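Local coordinates for protein putative peptidase (Chlamydophila abortus, PDB 3CE2) that is a putative zinc-dependent oligopeptidase of the M3B family that probably cleaves a variety of small bioactive peptides, at residues A198-S201 with S205-L208; T220-R225 with L306-F311; S300-C305 with C461-F466; F311-V316 with E507-I512. All blocks are in the same frame, centred on the assembly; numbering follows the deposited sequence.

Interaction 1: residues A198-S201 with S205-L208; sequences ATDS and SHPL. With ZN (zinc ion), chain C.
Ala198 and His206 face each other as an antiparallel hydrogen-bonded pair. Ala198 N donates to His206 O at 2.8 Å, and His206 N answers to Ala198 O at 2.9 Å. The next step, Thr199 beside Ser205, is a non-hydrogen-bonded pair whose CA atoms are 4.3 Å apart; here Ser205 CA reaches back to Ala198 O in a C-H...O contact of 3.2 Å. The tight part lies on the Ala198 side. Leu208 brings CD2 to 4.2 Å from Ala198 CB, and both residues are buried against helix 222-237, Ala198 on Leu224 and Thr227, Leu208 on Ser228 and Ala231. The face carrying Thr199 and Ser205 is looser: their side chains do not touch, and Ser205 is exposed. Toward the turn the contact becomes polar. Asp200, with CG between its backbone N and carbonyl carbon (chi1 65°), lifts its carboxylate to the edge of the His206 ring, where OD2 lies 3.2 Å from CE1 and near the ring plane. The two side chains cross at about a right angle; the carboxylate and ring planes are 65° apart. Asp200 OD1 looks to the turn instead and accepts from Gly203 N, while His206 NE2 binds a zinc ion at 2.4 Å, a site distinct from the zinc held by His402, His406 and Glu430. His206 ND1 is weakly hydrogen-bonded to Asn204 O. With a loop joining strands 197-199 and 205-207, the whole is a two-stranded beta hairpin packed against helix 222-237.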
loop_
_atom_site.group_PDB
_atom_site.type_symbol
_atom_site.label_atom_id
_atom_site.label_comp_id
_atom_site.label_asym_id
_atom_site.label_seq_id
_atom_site.Cartn_x
_atom_site.Cartn_y
_atom_site.Cartn_z
ATOM N N ALA A 198 -29.929 -5.419 7.454
ATOM C CA ALA A 198 -30.360 -4.324 6.615
ATOM C C ALA A 198 -31.767 -4.596 6.060
ATOM O O ALA A 198 -32.264 -5.721 6.148
ATOM C CB ALA A 198 -29.379 -4.117 5.495
ATOM N N THR A 199 -32.392 -3.560 5.488
ATOM C CA THR A 199 -33.690 -3.665 4.822
ATOM C C THR A 199 -33.726 -2.842 3.532
ATOM O O THR A 199 -33.232 -1.715 3.497
ATOM C CB THR A 199 -34.791 -3.140 5.730
ATOM O OG1 THR A 199 -34.520 -3.558 7.072
ATOM C CG2 THR A 199 -36.134 -3.676 5.291
ATOM N N ASP A 200 -34.329 -3.383 2.477
ATOM C CA ASP A 200 -34.507 -2.601 1.262
ATOM C C ASP A 200 -35.842 -1.862 1.242
ATOM O O ASP A 200 -36.587 -1.877 2.237
ATOM C CB ASP A 200 -34.252 -3.422 -0.015
ATOM C CG ASP A 200 -35.251 -4.564 -0.219
ATOM O OD1 ASP A 200 -36.312 -4.613 0.469
ATOM O OD2 ASP A 200 -34.949 -5.418 -1.094
ATOM N N SER A 201 -36.126 -1.178 0.137
ATOM C CA SER A 201 -37.357 -0.396 0.040
ATOM C C SER A 201 -38.570 -1.287 0.110
ATOM O O SER A 201 -39.553 -0.941 0.760
ATOM C CB SER A 201 -37.405 0.405 -1.247
ATOM O OG SER A 201 -36.546 1.514 -1.143
ATOM N N SER A 205 -35.342 -8.217 4.166
ATOM C CA SER A 205 -34.186 -7.955 5.001
ATOM C C SER A 205 -32.987 -8.672 4.411
ATOM O O SER A 205 -33.115 -9.745 3.835
ATOM C CB SER A 205 -34.424 -8.289 6.470
ATOM O OG SER A 205 -34.878 -9.605 6.590
ATOM N N HIS A 206 -31.837 -8.019 4.497
ATOM C CA HIS A 206 -30.595 -8.560 3.992
ATOM C C HIS A 206 -29.679 -8.623 5.207
ATOM O O HIS A 206 -29.375 -7.593 5.801
ATOM C CB HIS A 206 -30.008 -7.621 2.932
ATOM C CG HIS A 206 -30.884 -7.427 1.730
ATOM N ND1 HIS A 206 -32.237 -7.179 1.822
ATOM C CD2 HIS A 206 -30.593 -7.422 0.406
ATOM C CE1 HIS A 206 -32.745 -7.050 0.607
ATOM N NE2 HIS A 206 -31.768 -7.188 -0.271
ATOM N N PRO A 207 -29.281 -9.834 5.626
ATOM C CA PRO A 207 -28.402 -9.923 6.796
ATOM C C PRO A 207 -26.981 -9.484 6.454
ATOM O O PRO A 207 -26.601 -9.466 5.280
ATOM C CB PRO A 207 -28.472 -11.408 7.182
ATOM C CG PRO A 207 -29.680 -11.954 6.401
ATOM C CD PRO A 207 -29.642 -11.166 5.125
ATOM N N LEU A 208 -26.215 -9.118 7.479
ATOM C CA LEU A 208 -25.003 -8.320 7.285
ATOM C C LEU A 208 -23.718 -9.041 7.589
ATOM O O LEU A 208 -23.679 -10.001 8.372
ATOM C CB LEU A 208 -25.056 -7.050 8.141
ATOM C CG LEU A 208 -26.052 -5.992 7.668
ATOM C CD1 LEU A 208 -26.438 -5.068 8.789
ATOM C CD2 LEU A 208 -25.443 -5.247 6.507
HETATM ZN ZN ZN C . -30.849 -6.915 -2.502
#

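Interaction 2: residues T220-R225 with L306-F311; sequences TDRELR and LNLKDF. With ZN (zinc ion), chain E.
Asp310 OD1 is approached by three groups: Arg222 NH2 at 3.6 Å in a salt bridge, a water that donates to it at 3.0 Å, and a zinc ion 2.7 Å away. The other oxygen, Asp310 OD2, coordinates that zinc at 1.9 Å, and the same water and His312 NE2 are further ligands. Asp310 OD1 lies at the edge of the Arg222 guanidinium and in its plane; NH2 alone meets it, and with the guanidinium and carboxylate planes 87° apart the groups do not pair in the two-pronged, coplanar manner. NH2 of Arg222 also forms a salt bridge with Asp315, its stronger partner. The contact lies between two helix ends, one N-capped and one ended by a Schellman motif. Asp221 is the N-cap of helix 222-237, its OD1 accepting from Glu223 N at 2.8 Å and weakly from Leu224 N; helix 292-306 closes in the Schellman motif at Asn307, whose positive phi turns the chain into the loop carrying Leu308 and Asp310. From the first turn of its helix Arg222 sets CG opposite the backbone N (chi1 -157°) and runs out extended as far as NE, which takes the guanidinium across to that loop. Leu308 CG sits over the centre of one face of the guanidinium, 3.7 Å from Arg222 CZ, an apolar cover over one face of the charged group.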
loop_
_atom_site.group_PDB
_atom_site.type_symbol
_atom_site.label_atom_id
_atom_site.label_comp_id
_atom_site.label_asym_id
_atom_site.label_seq_id
_atom_site.Cartn_x
_atom_site.Cartn_y
_atom_site.Cartn_z
ATOM N N THR A 220 -28.154 0.857 -4.795
ATOM C CA THR A 220 -28.937 1.783 -5.547
ATOM C C THR A 220 -30.197 2.111 -4.750
ATOM O O THR A 220 -30.878 3.096 -5.007
ATOM C CB THR A 220 -29.254 1.119 -6.878
ATOM O OG1 THR A 220 -28.891 2.007 -7.931
ATOM C CG2 THR A 220 -30.723 0.606 -6.970
ATOM N N ASP A 221 -30.467 1.287 -3.743
ATOM C CA ASP A 221 -31.631 1.442 -2.889
ATOM C C ASP A 221 -31.214 2.182 -1.617
ATOM O O ASP A 221 -30.526 1.642 -0.750
ATOM C CB ASP A 221 -32.193 0.049 -2.587
ATOM C CG ASP A 221 -33.446 0.072 -1.720
ATOM O OD1 ASP A 221 -33.566 0.936 -0.815
ATOM O OD2 ASP A 221 -34.303 -0.813 -1.937
ATOM N N ARG A 222 -31.611 3.436 -1.508
ATOM C CA ARG A 222 -31.197 4.228 -0.361
ATOM C C ARG A 222 -31.533 3.587 0.985
ATOM O O ARG A 222 -30.819 3.790 1.965
ATOM C CB ARG A 222 -31.772 5.636 -0.416
ATOM C CG ARG A 222 -30.945 6.611 0.398
ATOM C CD ARG A 222 -31.619 7.943 0.571
ATOM N NE ARG A 222 -30.781 8.851 1.346
ATOM C CZ ARG A 222 -31.181 10.036 1.790
ATOM N NH1 ARG A 222 -32.412 10.450 1.530
ATOM N NH2 ARG A 222 -30.360 10.796 2.495
ATOM N N GLU A 223 -32.615 2.822 1.039
ATOM C CA GLU A 223 -33.089 2.277 2.314
ATOM C C GLU A 223 -32.144 1.181 2.820
ATOM O O GLU A 223 -31.920 1.039 4.034
ATOM C CB GLU A 223 -34.507 1.720 2.163
ATOM C CG GLU A 223 -35.163 1.286 3.471
ATOM C CD GLU A 223 -35.551 2.463 4.379
ATOM O OE1 GLU A 223 -35.532 3.640 3.929
ATOM O OE2 GLU A 223 -35.881 2.202 5.558
ATOM N N LEU A 224 -31.619 0.409 1.869
ATOM C CA LEU A 224 -30.601 -0.580 2.112
ATOM C C LEU A 224 -29.335 0.111 2.603
ATOM O O LEU A 224 -28.751 -0.313 3.605
ATOM C CB LEU A 224 -30.320 -1.354 0.824
ATOM C CG LEU A 224 -29.626 -2.718 0.914
ATOM C CD1 LEU A 224 -30.396 -3.611 1.847
ATOM C CD2 LEU A 224 -29.484 -3.373 -0.468
ATOM N N ARG A 225 -28.917 1.181 1.918
ATOM C CA ARG A 225 -27.709 1.893 2.328
ATOM C C ARG A 225 -27.894 2.378 3.752
ATOM O O ARG A 225 -27.013 2.240 4.595
ATOM C CB ARG A 225 -27.427 3.080 1.414
ATOM C CG ARG A 225 -27.119 2.716 -0.025
ATOM C CD ARG A 225 -26.287 3.794 -0.723
ATOM N NE ARG A 225 -26.940 5.109 -0.691
ATOM C CZ ARG A 225 -27.821 5.548 -1.590
ATOM N NH1 ARG A 225 -28.168 4.777 -2.617
ATOM N NH2 ARG A 225 -28.360 6.760 -1.450
ATOM N N LEU A 306 -28.776 13.138 -7.072
ATOM C CA LEU A 306 -29.510 12.011 -6.546
ATOM C C LEU A 306 -30.877 12.481 -6.073
ATOM O O LEU A 306 -31.684 11.673 -5.594
ATOM C CB LEU A 306 -28.756 11.397 -5.370
ATOM C CG LEU A 306 -27.593 10.484 -5.734
ATOM C CD1 LEU A 306 -26.907 9.928 -4.475
ATOM C CD2 LEU A 306 -28.079 9.361 -6.645
ATOM N N ASN A 307 -31.120 13.792 -6.181
ATOM C CA ASN A 307 -32.400 14.381 -5.773
ATOM C C ASN A 307 -32.715 14.099 -4.335
ATOM O O ASN A 307 -33.837 13.719 -4.032
ATOM C CB ASN A 307 -33.571 13.799 -6.582
ATOM C CG ASN A 307 -33.487 14.113 -8.055
ATOM O OD1 ASN A 307 -32.913 15.129 -8.458
ATOM N ND2 ASN A 307 -34.070 13.243 -8.872
ATOM N N LEU A 308 -31.743 14.264 -3.454
ATOM C CA LEU A 308 -31.945 13.967 -2.049
ATOM C C LEU A 308 -32.052 15.269 -1.282
ATOM O O LEU A 308 -31.330 16.220 -1.584
ATOM C CB LEU A 308 -30.738 13.183 -1.514
ATOM C CG LEU A 308 -30.575 11.658 -1.534
ATOM C CD1 LEU A 308 -31.482 10.953 -2.532
ATOM C CD2 LEU A 308 -29.121 11.367 -1.825
ATOM N N LYS A 309 -32.913 15.326 -0.272
ATOM C CA LYS A 309 -33.024 16.577 0.470
ATOM C C LYS A 309 -31.888 16.786 1.461
ATOM O O LYS A 309 -31.646 17.903 1.900
ATOM C CB LYS A 309 -34.398 16.775 1.120
ATOM C CG LYS A 309 -34.513 16.305 2.561
ATOM C CD LYS A 309 -35.763 16.878 3.292
ATOM C CE LYS A 309 -36.885 17.414 2.352
ATOM N NZ LYS A 309 -37.292 16.575 1.166
ATOM N N ASP A 310 -31.182 15.726 1.819
ATOM C CA ASP A 310 -29.964 15.899 2.608
ATOM C C ASP A 310 -28.945 14.804 2.293
ATOM O O ASP A 310 -29.204 13.958 1.440
ATOM C CB ASP A 310 -30.260 16.052 4.093
ATOM C CG ASP A 310 -30.961 14.870 4.665
ATOM O OD1 ASP A 310 -31.268 13.931 3.900
ATOM O OD2 ASP A 310 -31.201 14.880 5.897
ATOM N N PHE A 311 -27.773 14.834 2.908
ATOM C CA PHE A 311 -26.734 13.927 2.431
ATOM C C PHE A 311 -26.057 13.296 3.605
ATOM O O PHE A 311 -25.386 13.972 4.388
ATOM C CB PHE A 311 -25.711 14.678 1.593
ATOM C CG PHE A 311 -24.888 13.814 0.702
ATOM C CD1 PHE A 311 -25.454 13.198 -0.397
ATOM C CD2 PHE A 311 -23.539 13.638 0.943
ATOM C CE1 PHE A 311 -24.688 12.401 -1.248
ATOM C CE2 PHE A 311 -22.764 12.849 0.092
ATOM C CZ PHE A 311 -23.354 12.219 -1.008
HETATM ZN ZN ZN E . -31.623 13.076 6.452
HETATM O O HOH W 1 -33.144 12.355 5.574
#

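Interaction 3: residues S300-C305 with C461-F466; sequences SIKQRC and CLDTIF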
loop_
_atom_site.group_PDB
_atom_site.type_symbol
_atom_site.label_atom_id
_atom_site.label_comp_id
_atom_site.label_asym_id
_atom_site.label_seq_id
_atom_site.Cartn_x
_atom_site.Cartn_y
_atom_site.Cartn_z
ATOM N N SER A 300 -22.107 17.816 -2.831
ATOM C CA SER A 300 -23.370 18.469 -3.216
ATOM C C SER A 300 -23.730 18.099 -4.635
ATOM O O SER A 300 -24.908 17.961 -4.976
ATOM C CB SER A 300 -23.289 19.984 -3.134
ATOM O OG SER A 300 -22.199 20.365 -2.340
ATOM N N ILE A 301 -22.725 17.968 -5.487
ATOM C CA ILE A 301 -23.028 17.510 -6.821
ATOM C C ILE A 301 -23.728 16.177 -6.696
ATOM O O ILE A 301 -24.766 15.959 -7.300
ATOM C CB ILE A 301 -21.771 17.326 -7.648
ATOM C CG1 ILE A 301 -21.105 18.678 -7.876
ATOM C CG2 ILE A 301 -22.104 16.628 -8.955
ATOM C CD1 ILE A 301 -19.841 18.577 -8.677
ATOM N N LYS A 302 -23.163 15.280 -5.893
ATOM C CA LYS A 302 -23.780 13.970 -5.680
ATOM C C LYS A 302 -25.188 14.124 -5.122
ATOM O O LYS A 302 -26.100 13.483 -5.619
ATOM C CB LYS A 302 -22.930 13.072 -4.775
ATOM C CG LYS A 302 -21.843 12.299 -5.498
ATOM C CD LYS A 302 -21.539 10.986 -4.747
ATOM C CE LYS A 302 -20.857 9.942 -5.625
ATOM N NZ LYS A 302 -20.570 8.714 -4.853
ATOM N N GLN A 303 -25.371 14.985 -4.116
ATOM C CA GLN A 303 -26.721 15.260 -3.580
ATOM C C GLN A 303 -27.743 15.795 -4.600
ATOM O O GLN A 303 -28.858 15.270 -4.684
ATOM C CB GLN A 303 -26.686 16.192 -2.373
ATOM C CG GLN A 303 -28.064 16.452 -1.839
ATOM C CD GLN A 303 -28.103 17.496 -0.708
ATOM O OE1 GLN A 303 -27.076 18.008 -0.256
ATOM N NE2 GLN A 303 -29.310 17.796 -0.241
ATOM N N ARG A 304 -27.388 16.834 -5.361
ATOM C CA ARG A 304 -28.304 17.370 -6.379
ATOM C C ARG A 304 -28.617 16.310 -7.414
ATOM O O ARG A 304 -29.743 16.206 -7.889
ATOM C CB ARG A 304 -27.750 18.621 -7.076
ATOM C CG ARG A 304 -27.973 19.915 -6.314
ATOM C CD ARG A 304 -27.389 21.144 -7.047
ATOM N NE ARG A 304 -26.018 21.452 -6.615
ATOM C CZ ARG A 304 -24.934 21.311 -7.385
ATOM N NH1 ARG A 304 -25.063 20.881 -8.640
ATOM N NH2 ARG A 304 -23.721 21.601 -6.906
ATOM N N CYS A 305 -27.631 15.496 -7.743
ATOM C CA CYS A 305 -27.834 14.534 -8.805
ATOM C C CYS A 305 -28.649 13.332 -8.376
ATOM O O CYS A 305 -29.148 12.587 -9.210
ATOM C CB CYS A 305 -26.509 14.071 -9.377
ATOM S SG CYS A 305 -26.777 12.948 -10.733
ATOM N N CYS A 461 -13.607 7.870 -10.265
ATOM C CA CYS A 461 -12.392 8.594 -10.045
ATOM C C CYS A 461 -12.440 9.528 -8.829
ATOM O O CYS A 461 -11.487 9.600 -8.057
ATOM C CB CYS A 461 -12.089 9.388 -11.306
ATOM S SG CYS A 461 -10.830 10.595 -11.069
ATOM N N LEU A 462 -13.533 10.250 -8.630
ATOM C CA LEU A 462 -13.569 11.123 -7.466
ATOM C C LEU A 462 -13.812 10.342 -6.178
ATOM O O LEU A 462 -13.203 10.636 -5.141
ATOM C CB LEU A 462 -14.547 12.276 -7.666
ATOM C CG LEU A 462 -14.066 13.219 -8.788
ATOM C CD1 LEU A 462 -15.196 13.954 -9.480
ATOM C CD2 LEU A 462 -12.999 14.218 -8.289
ATOM N N ASP A 463 -14.668 9.325 -6.238
ATOM C CA ASP A 463 -14.889 8.455 -5.064
ATOM C C ASP A 463 -13.543 7.921 -4.546
ATOM O O ASP A 463 -13.273 7.921 -3.334
ATOM C CB ASP A 463 -15.816 7.275 -5.407
ATOM C CG ASP A 463 -17.295 7.699 -5.643
ATOM O OD1 ASP A 463 -17.711 8.844 -5.280
ATOM O OD2 ASP A 463 -18.048 6.854 -6.201
ATOM N N THR A 464 -12.704 7.472 -5.481
ATOM C CA THR A 464 -11.384 6.949 -5.168
ATOM C C THR A 464 -10.505 8.027 -4.546
ATOM O O THR A 464 -9.922 7.840 -3.472
ATOM C CB THR A 464 -10.705 6.468 -6.451
ATOM O OG1 THR A 464 -11.415 5.337 -6.951
ATOM C CG2 THR A 464 -9.267 6.094 -6.206
ATOM N N ILE A 465 -10.417 9.165 -5.227
ATOM C CA ILE A 465 -9.644 10.280 -4.710
ATOM C C ILE A 465 -10.157 10.695 -3.324
ATOM O O ILE A 465 -9.377 10.841 -2.375
ATOM C CB ILE A 465 -9.670 11.461 -5.679
ATOM C CG1 ILE A 465 -9.062 11.042 -7.009
ATOM C CG2 ILE A 465 -8.866 12.576 -5.134
ATOM C CD1 ILE A 465 -9.142 12.118 -8.063
ATOM N N PHE A 466 -11.466 10.860 -3.191
ATOM C CA PHE A 466 -11.993 11.287 -1.895
ATOM C C PHE A 466 -11.849 10.257 -0.797
ATOM O O PHE A 466 -11.619 10.629 0.341
ATOM C CB PHE A 466 -13.409 11.878 -1.982
ATOM C CG PHE A 466 -13.408 13.309 -2.416
ATOM C CD1 PHE A 466 -13.170 14.325 -1.490
ATOM C CD2 PHE A 466 -13.564 13.645 -3.761
ATOM C CE1 PHE A 466 -13.110 15.644 -1.897
ATOM C CE2 PHE A 466 -13.510 14.972 -4.175
ATOM C CZ PHE A 466 -13.293 15.966 -3.245
#
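Lys302 and Asp463 join two neighbouring helices: the ammonium of Lys302 meets one oxygen of the Asp463 carboxylate, the two side chains crossing at a slant. Lys302 NZ donates to Asp463 OD1 at 2.9 Å, a hydrogen bond within a salt bridge; Asp463 OD2 is farther from the ammonium, at 3.4 Å. The ammonium comes to OD1 on the syn side, the side of the other oxygen, and 23° out of the carboxylate plane. Lys302 places CG opposite its carbonyl carbon (chi1 -85°) and then runs extended to NZ, which spends the full length of the side chain on the crossing. Such a length is needed: the closest CA atoms, those of Lys302 and Asp463, are 10.5 Å apart. Asp463 leans its carboxylate over from the flank of its helix. This is an interhelical salt bridge, joining helix 292-306 to the long helix 451-487 within the mostly helical M3 peptidase fold, and no other side chains of the two segments touch. Each charged end has a stronger partner outside the pair, Val316 O for the lysine and Tyr298 OH for the aspartate. Lys302 NZ donates to the carbonyl oxygens of both Val316 and Ala318, so a buried ammonium is shared among three acceptors and is tied to the loop that follows its own helix. Asp463 OD1 is hydrogen-bonded to Tyr298 OH, one turn earlier on helix 292-306, and therefore receives two groups from that helix.

Interaction 4: residues F311-V316 with E507-I512; sequences FHFYDV and EFYGEI. With ZN (zinc ion), chain E.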
loop_
_atom_site.group_PDB
_atom_site.type_symbol
_atom_site.label_atom_id
_atom_site.label_comp_id
_atom_site.label_asym_id
_atom_site.label_seq_id
_atom_site.Cartn_x
_atom_site.Cartn_y
_atom_site.Cartn_z
ATOM N N PHE A 311 -27.773 14.834 2.908
ATOM C CA PHE A 311 -26.734 13.927 2.431
ATOM C C PHE A 311 -26.057 13.296 3.605
ATOM O O PHE A 311 -25.386 13.972 4.388
ATOM C CB PHE A 311 -25.711 14.678 1.593
ATOM C CG PHE A 311 -24.888 13.814 0.702
ATOM C CD1 PHE A 311 -25.454 13.198 -0.397
ATOM C CD2 PHE A 311 -23.539 13.638 0.943
ATOM C CE1 PHE A 311 -24.688 12.401 -1.248
ATOM C CE2 PHE A 311 -22.764 12.849 0.092
ATOM C CZ PHE A 311 -23.354 12.219 -1.008
ATOM N N HIS A 312 -26.254 11.990 3.729
ATOM C CA HIS A 312 -25.799 11.262 4.884
ATOM C C HIS A 312 -24.532 10.520 4.509
ATOM O O HIS A 312 -24.246 10.293 3.317
ATOM C CB HIS A 312 -26.879 10.280 5.315
ATOM C CG HIS A 312 -28.006 10.909 6.082
ATOM N ND1 HIS A 312 -28.088 10.861 7.460
ATOM C CD2 HIS A 312 -29.102 11.587 5.668
ATOM C CE1 HIS A 312 -29.180 11.487 7.859
ATOM N NE2 HIS A 312 -29.810 11.943 6.793
ATOM N N PHE A 313 -23.764 10.133 5.521
ATOM C CA PHE A 313 -22.580 9.336 5.261
ATOM C C PHE A 313 -22.898 8.116 4.431
ATOM O O PHE A 313 -22.037 7.632 3.710
ATOM C CB PHE A 313 -21.924 8.894 6.545
ATOM C CG PHE A 313 -21.027 9.904 7.131
ATOM C CD1 PHE A 313 -19.922 10.371 6.404
ATOM C CD2 PHE A 313 -21.248 10.369 8.421
ATOM C CE1 PHE A 313 -19.047 11.302 6.945
ATOM C CE2 PHE A 313 -20.380 11.313 8.994
ATOM C CZ PHE A 313 -19.271 11.783 8.253
ATOM N N TYR A 314 -24.128 7.611 4.522
ATOM C CA TYR A 314 -24.477 6.434 3.739
ATOM C C TYR A 314 -24.878 6.795 2.325
ATOM O O TYR A 314 -25.391 5.959 1.589
ATOM C CB TYR A 314 -25.547 5.589 4.426
ATOM C CG TYR A 314 -26.779 6.335 4.883
ATOM C CD1 TYR A 314 -27.829 6.594 4.011
ATOM C CD2 TYR A 314 -26.906 6.747 6.191
ATOM C CE1 TYR A 314 -28.971 7.261 4.435
ATOM C CE2 TYR A 314 -28.034 7.414 6.626
ATOM C CZ TYR A 314 -29.061 7.667 5.730
ATOM O OH TYR A 314 -30.175 8.322 6.157
ATOM N N ASP A 315 -24.632 8.035 1.931
ATOM C CA ASP A 315 -24.979 8.437 0.580
ATOM C C ASP A 315 -23.723 8.561 -0.246
ATOM O O ASP A 315 -23.759 8.484 -1.481
ATOM C CB ASP A 315 -25.749 9.746 0.614
ATOM C CG ASP A 315 -27.154 9.558 1.139
ATOM O OD1 ASP A 315 -27.858 8.653 0.611
ATOM O OD2 ASP A 315 -27.540 10.281 2.088
ATOM N N VAL A 316 -22.614 8.712 0.472
ATOM C CA VAL A 316 -21.292 8.941 -0.089
ATOM C C VAL A 316 -20.881 8.005 -1.244
ATOM O O VAL A 316 -20.189 8.440 -2.161
ATOM C CB VAL A 316 -20.234 8.845 1.030
ATOM C CG1 VAL A 316 -18.855 8.778 0.448
ATOM C CG2 VAL A 316 -20.374 10.017 2.034
ATOM N N GLU A 507 -14.909 18.983 11.039
ATOM C CA GLU A 507 -13.939 19.747 10.242
ATOM C C GLU A 507 -13.949 19.309 8.780
ATOM O O GLU A 507 -13.683 20.113 7.901
ATOM C CB GLU A 507 -12.512 19.672 10.827
ATOM C CG GLU A 507 -12.401 20.198 12.255
ATOM C CD GLU A 507 -10.973 20.171 12.813
ATOM O OE1 GLU A 507 -10.136 20.956 12.312
ATOM O OE2 GLU A 507 -10.685 19.385 13.762
ATOM N N PHE A 508 -14.276 18.052 8.506
ATOM C CA PHE A 508 -14.186 17.573 7.140
ATOM C C PHE A 508 -15.514 17.610 6.445
ATOM O O PHE A 508 -15.596 17.911 5.267
ATOM C CB PHE A 508 -13.658 16.143 7.093
ATOM C CG PHE A 508 -12.182 16.034 7.318
ATOM C CD1 PHE A 508 -11.317 15.848 6.259
ATOM C CD2 PHE A 508 -11.654 16.108 8.584
ATOM C CE1 PHE A 508 -9.952 15.759 6.466
ATOM C CE2 PHE A 508 -10.284 15.997 8.795
ATOM C CZ PHE A 508 -9.442 15.829 7.730
ATOM N N TYR A 509 -16.570 17.301 7.172
ATOM C CA TYR A 509 -17.811 16.995 6.508
ATOM C C TYR A 509 -18.932 17.891 6.955
ATOM O O TYR A 509 -20.049 17.792 6.427
ATOM C CB TYR A 509 -18.177 15.542 6.804
ATOM C CG TYR A 509 -17.196 14.535 6.254
ATOM C CD1 TYR A 509 -17.078 14.328 4.883
ATOM C CD2 TYR A 509 -16.399 13.784 7.103
ATOM C CE1 TYR A 509 -16.192 13.399 4.371
ATOM C CE2 TYR A 509 -15.494 12.872 6.604
ATOM C CZ TYR A 509 -15.397 12.673 5.240
ATOM O OH TYR A 509 -14.483 11.759 4.752
ATOM N N GLY A 510 -18.635 18.752 7.935
ATOM C CA GLY A 510 -19.618 19.654 8.560
ATOM C C GLY A 510 -20.487 20.482 7.622
ATOM O O GLY A 510 -21.691 20.628 7.843
ATOM N N GLU A 511 -19.898 21.024 6.566
ATOM C CA GLU A 511 -20.673 21.860 5.667
ATOM C C GLU A 511 -21.574 21.082 4.733
ATOM O O GLU A 511 -22.284 21.683 3.949
ATOM C CB GLU A 511 -19.765 22.778 4.830
ATOM C CG GLU A 511 -18.932 23.762 5.648
ATOM C CD GLU A 511 -19.758 24.496 6.696
ATOM O OE1 GLU A 511 -20.572 25.370 6.318
ATOM O OE2 GLU A 511 -19.592 24.199 7.901
ATOM N N ILE A 512 -21.554 19.759 4.757
ATOM C CA ILE A 512 -22.352 19.056 3.743
ATOM C C ILE A 512 -23.119 17.863 4.288
ATOM O O ILE A 512 -24.224 17.579 3.839
ATOM C CB ILE A 512 -21.488 18.627 2.525
ATOM C CG1 ILE A 512 -22.336 17.969 1.441
ATOM C CG2 ILE A 512 -20.389 17.658 2.961
ATOM C CD1 ILE A 512 -23.599 18.725 1.068
HETATM ZN ZN ZN E . -31.623 13.076 6.452
HETATM O O HOH W 1 -33.144 12.355 5.574
#
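The backbones of Phe311 and Ile512 come nearest, their CA atoms 6.9 Å apart, and the two backbones then diverge, so that Phe313 and Tyr509 are already 9.1 Å apart between CA atoms. That wider gap is filled by their rings. Phe313 presents its edge to the face of Tyr509 in a T-shaped pair, centroids 5.1 Å apart and planes at 81°. The leading atom is Phe313 CE1, 3.6 Å from Tyr509 CD2 and displaced toward the rim of the tyrosine ring; Phe508 CB covers the opposite face. Each ring has CG opposite its own carbonyl carbon, which in Tyr509 (chi1 -64°) turns the ring toward the loop 311-316. Ile513 also packs on Phe313, and Arg471 and Leu474 of helix 451-487 on Tyr509. At the other end side chain meets backbone: Phe311 CB lies 4.0 Å from Ile512 O, while the Phe311 ring has Asp315 CB against one face and reaches Phe299 and Gln303. The loop 311-316 is folded back on itself, with His312 N donating to Asp315 OD2 at 2.7 Å on the anti lone pair, an oxygen that also pairs with Arg222. His312 points away from 507-512, takes Tyr314 OH over the centre of its ring and binds zinc through NE2 at 2.2 Å; its ND1 is hydrogen-bonded to Asp516. With neither hydrogen bond nor ion pair between the segments, the contact rests on van der Waals and edge-to-face ring packing, and the metal-binding chemistry of the loop takes no part in it.

Overall arrangement
From the N terminus, interaction 1 comes first, closing the short hairpin of strands 197-199 and 205-207 before the others open. Interaction 2 spans from the start of helix 222-237 to the loop after helix 292-306, and touches the hairpin through Ser201 N and Asp221 OD2. Interaction 3 starts within that span, at 300-305, and ends beyond it on helix 451-487, so the two cross. Interaction 4 begins where interaction 2 closes, the two sharing Phe311 and one zinc ion, and runs to the end of helix 494-509; it crosses interaction 3. Arg225 with Asp315, and Lys302 with Val316, bind interactions 2, 3 and 4 round the loop 306-316.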